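Ureidoglycolate hydrolase (Arabidopsis thaliana, PDB 4PXE) hydrolyses (S)-ureidoglycolate to glyoxylate, ammonium and carbon dioxide as a manganese-dependent homodimeric amidohydrolase of plant purine breakdown. Local coordinates at residues G242-V248 with I293-S298. Sequence-based numbering, arbitrary orientation.
Sequences GGHAGAV and INSIPS. With GLV (glyoxylic acid), chain H.
Glyoxylate touches both the H244 ring and the N294 amide: its O3 lies at the edge of the imidazole, in plane, 3.3 Å from H244 CE1, while N294 ND2 donates to its O2 in a nearly straight bond of 2.9 Å. The ring of H402 of the second subunit stacks on the imidazole. H244 ND1 accepts the N-H of G246 at 3.0 Å, from a donor tilted out of the ring plane, which should limit the ring's rotation. With CG anti to the backbone N (chi1 -162°), the imidazole reaches the ligand. Replacing the imidazole by the methyl of an alanine is likely to leave H402 of the second subunit without its stacking mate, the G246 N-H without its acceptor and glyoxylate O3 without its CE1 neighbour. H244 and N294 both bind substrate, and two backbone bonds beside them tie the segments together: I296 N donates nearly straight to G243 O at 2.9 Å, whereas A245 N meets N294 O from above its carbonyl plane, 58° out of it. Beyond these bonds, I296 CD1 packs against V248 CB at 3.8 Å. One water accepts from G243 N, donates to I296 O and also hydrogen-bonds S295 OG, bridging the two backbones. The contact joins the short strand 243-244, antiparallel, to the start of strand 295-308 within the dimerization region; R253 touches I296 and binds V248 O, P297 packs on strand 280-289, and E138 and H402 of the second subunit hold N294, completing a site shared between subunits.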
ATOM      1  N   GLY A 242      15.654   8.768   0.485  1.00 14.26           N
ATOM      2  CA  GLY A 242      15.442   7.633  -0.398  1.00 14.00           C
ATOM      3  C   GLY A 242      16.666   7.345  -1.253  1.00 13.55           C
ATOM      4  O   GLY A 242      17.782   7.750  -0.934  1.00 15.46           O
ATOM      5  N   GLY A 243      16.450   6.622  -2.341  1.00 12.57           N
ATOM      6  CA  GLY A 243      17.553   6.260  -3.208  1.00 12.49           C
ATOM      7  C   GLY A 243      17.719   4.768  -3.377  1.00 12.23           C
ATOM      8  O   GLY A 243      16.827   3.976  -3.075  1.00 13.57           O
ATOM      9  N   HIS A 244      18.891   4.385  -3.850  1.00 11.97           N
ATOM     10  CA  HIS A 244      19.117   3.041  -4.338  1.00 12.69           C
ATOM     11  C   HIS A 244      19.427   2.043  -3.219  1.00 11.18           C
ATOM     12  O   HIS A 244      20.416   2.205  -2.489  1.00 11.59           O
ATOM     13  CB  HIS A 244      20.268   3.107  -5.340  1.00 12.57           C
ATOM     14  CG  HIS A 244      20.353   1.918  -6.235  1.00 12.93           C
ATOM     15  ND1 HIS A 244      20.703   0.665  -5.778  1.00 14.02           N
ATOM     16  CD2 HIS A 244      20.145   1.791  -7.566  1.00 12.88           C
ATOM     17  CE1 HIS A 244      20.704  -0.185  -6.791  1.00 14.52           C
ATOM     18  NE2 HIS A 244      20.365   0.473  -7.886  1.00 13.45           N
ATOM     19  N   ALA A 245      18.605   0.996  -3.107  1.00 12.39           N
ATOM     20  CA  ALA A 245      18.762   0.028  -2.018  1.00 12.43           C
ATOM     21  C   ALA A 245      20.094  -0.711  -2.048  1.00 12.88           C
ATOM     22  O   ALA A 245      20.592  -1.142  -0.999  1.00 13.08           O
ATOM     23  CB  ALA A 245      17.609  -0.974  -2.025  1.00 13.94           C
ATOM     24  N   GLY A 246      20.675  -0.865  -3.238  1.00 11.71           N
ATOM     25  CA  GLY A 246      21.925  -1.587  -3.375  1.00 12.91           C
ATOM     26  C   GLY A 246      23.149  -0.716  -3.167  1.00 12.06           C
ATOM     27  O   GLY A 246      24.195  -1.189  -2.728  1.00 14.02           O
ATOM     28  N   ALA A 247      23.017   0.573  -3.456  1.00 12.49           N
ATOM     29  CA  ALA A 247      24.191   1.433  -3.545  1.00 14.23           C
ATOM     30  C   ALA A 247      24.379   2.422  -2.397  1.00 16.96           C
ATOM     31  O   ALA A 247      25.508   2.838  -2.116  1.00 17.52           O
ATOM     32  CB  ALA A 247      24.198   2.162  -4.883  1.00 16.83           C
ATOM     33  N   VAL A 248      23.300   2.826  -1.738  1.00 13.00           N
ATOM     34  CA  VAL A 248      23.449   3.745  -0.613  1.00 12.60           C
ATOM     35  C   VAL A 248      23.881   2.965   0.626  1.00 13.75           C
ATOM     36  O   VAL A 248      23.141   2.112   1.129  1.00 12.66           O
ATOM     37  CB  VAL A 248      22.155   4.517  -0.318  1.00 12.25           C
ATOM     38  CG1 VAL A 248      22.385   5.480   0.843  1.00 14.33           C
ATOM     39  CG2 VAL A 248      21.680   5.263  -1.570  1.00 12.57           C
ATOM     40  N   ILE A 293      10.976  -2.815  -4.063  1.00 12.41           N
ATOM     41  CA  ILE A 293      11.872  -3.656  -3.277  1.00 12.63           C
ATOM     42  C   ILE A 293      13.297  -3.090  -3.234  1.00 11.87           C
ATOM     43  O   ILE A 293      13.992  -3.229  -2.225  1.00 14.07           O
ATOM     44  CB  ILE A 293      11.871  -5.118  -3.778  1.00 12.13           C
ATOM     45  CG1 ILE A 293      12.554  -6.037  -2.762  1.00 12.55           C
ATOM     46  CG2 ILE A 293      12.506  -5.224  -5.171  1.00 13.75           C
ATOM     47  CD1 ILE A 293      12.459  -7.507  -3.130  1.00 13.83           C
ATOM     48  N   ASN A 294      13.698  -2.415  -4.311  1.00 11.72           N
ATOM     49  CA  ASN A 294      15.064  -1.912  -4.447  1.00 11.14           C
ATOM     50  C   ASN A 294      15.180  -0.385  -4.349  1.00 12.61           C
ATOM     51  O   ASN A 294      16.146   0.219  -4.838  1.00 13.02           O
ATOM     52  CB  ASN A 294      15.737  -2.470  -5.715  1.00 11.81           C
ATOM     53  CG  ASN A 294      14.913  -2.260  -6.990  1.00 11.86           C
ATOM     54  OD1 ASN A 294      13.725  -1.949  -6.957  1.00 12.73           O
ATOM     55  ND2 ASN A 294      15.567  -2.460  -8.137  1.00 12.87           N
ATOM     56  N   SER A 295      14.203   0.219  -3.677  1.00 12.52           N
ATOM     57  CA  SER A 295      14.164   1.657  -3.450  1.00 12.66           C
ATOM     58  C   SER A 295      13.981   1.922  -1.952  1.00 14.59           C
ATOM     59  O   SER A 295      13.018   1.452  -1.351  1.00 14.96           O
ATOM     60  CB  SER A 295      13.013   2.260  -4.253  1.00 16.28           C
ATOM     61  OG  SER A 295      13.091   3.671  -4.277  1.00 18.44           O
ATOM     62  N   ILE A 296      14.906   2.655  -1.339  1.00 11.81           N
ATOM     63  CA  ILE A 296      14.814   2.919   0.099  1.00 12.65           C
ATOM     64  C   ILE A 296      13.652   3.868   0.330  1.00 12.59           C
ATOM     65  O   ILE A 296      13.567   4.894  -0.331  1.00 13.50           O
ATOM     66  CB  ILE A 296      16.088   3.582   0.640  1.00 11.65           C
ATOM     67  CG1 ILE A 296      17.325   2.735   0.338  1.00 12.71           C
ATOM     68  CG2 ILE A 296      15.966   3.817   2.149  1.00 14.03           C
ATOM     69  CD1 ILE A 296      18.646   3.487   0.578  1.00 12.93           C
ATOM     70  N   PRO A 297      12.744   3.532   1.260  1.00 12.03           N
ATOM     71  CA  PRO A 297      11.582   4.415   1.427  1.00 13.37           C
ATOM     72  C   PRO A 297      11.968   5.859   1.753  1.00 11.68           C
ATOM     73  O   PRO A 297      12.721   6.090   2.702  1.00 12.97           O
ATOM     74  CB  PRO A 297      10.827   3.787   2.608  1.00 12.77           C
ATOM     75  CG  PRO A 297      11.194   2.337   2.557  1.00 12.16           C
ATOM     76  CD  PRO A 297      12.641   2.306   2.075  1.00 12.76           C
ATOM     77  N   SER A 298      11.441   6.800   0.970  1.00 12.37           N
ATOM     78  CA  SER A 298      11.673   8.228   1.193  1.00 12.86           C
ATOM     79  C   SER A 298      10.502   8.881   1.918  1.00 15.09           C
ATOM     80  O   SER A 298      10.615  10.000   2.400  1.00 14.94           O
ATOM     81  CB  SER A 298      11.942   8.973  -0.124  1.00 14.79           C
ATOM     82  OG  SER A 298      10.900   8.775  -1.060  1.00 15.43           O
TER
HETATM   83  C1  GLV H 503      18.674  -2.785 -10.087  1.00 14.47           C
HETATM   84  O1  GLV H 503      19.640  -2.866 -11.093  1.00 15.50           O
HETATM   85  C2  GLV H 503      19.243  -2.797  -8.707  1.00 13.86           C
HETATM   86  O2  GLV H 503      18.457  -2.673  -7.730  1.00 14.16           O
HETATM   87  O3  GLV H 503      20.488  -2.940  -8.532  1.00 12.73           O
HETATM   88  O   HOH W   1      15.064   7.534   3.034  1.00 14.57           O
HETATM   89  O   HOH W   2      13.811   5.793  -2.801  1.00 15.96           O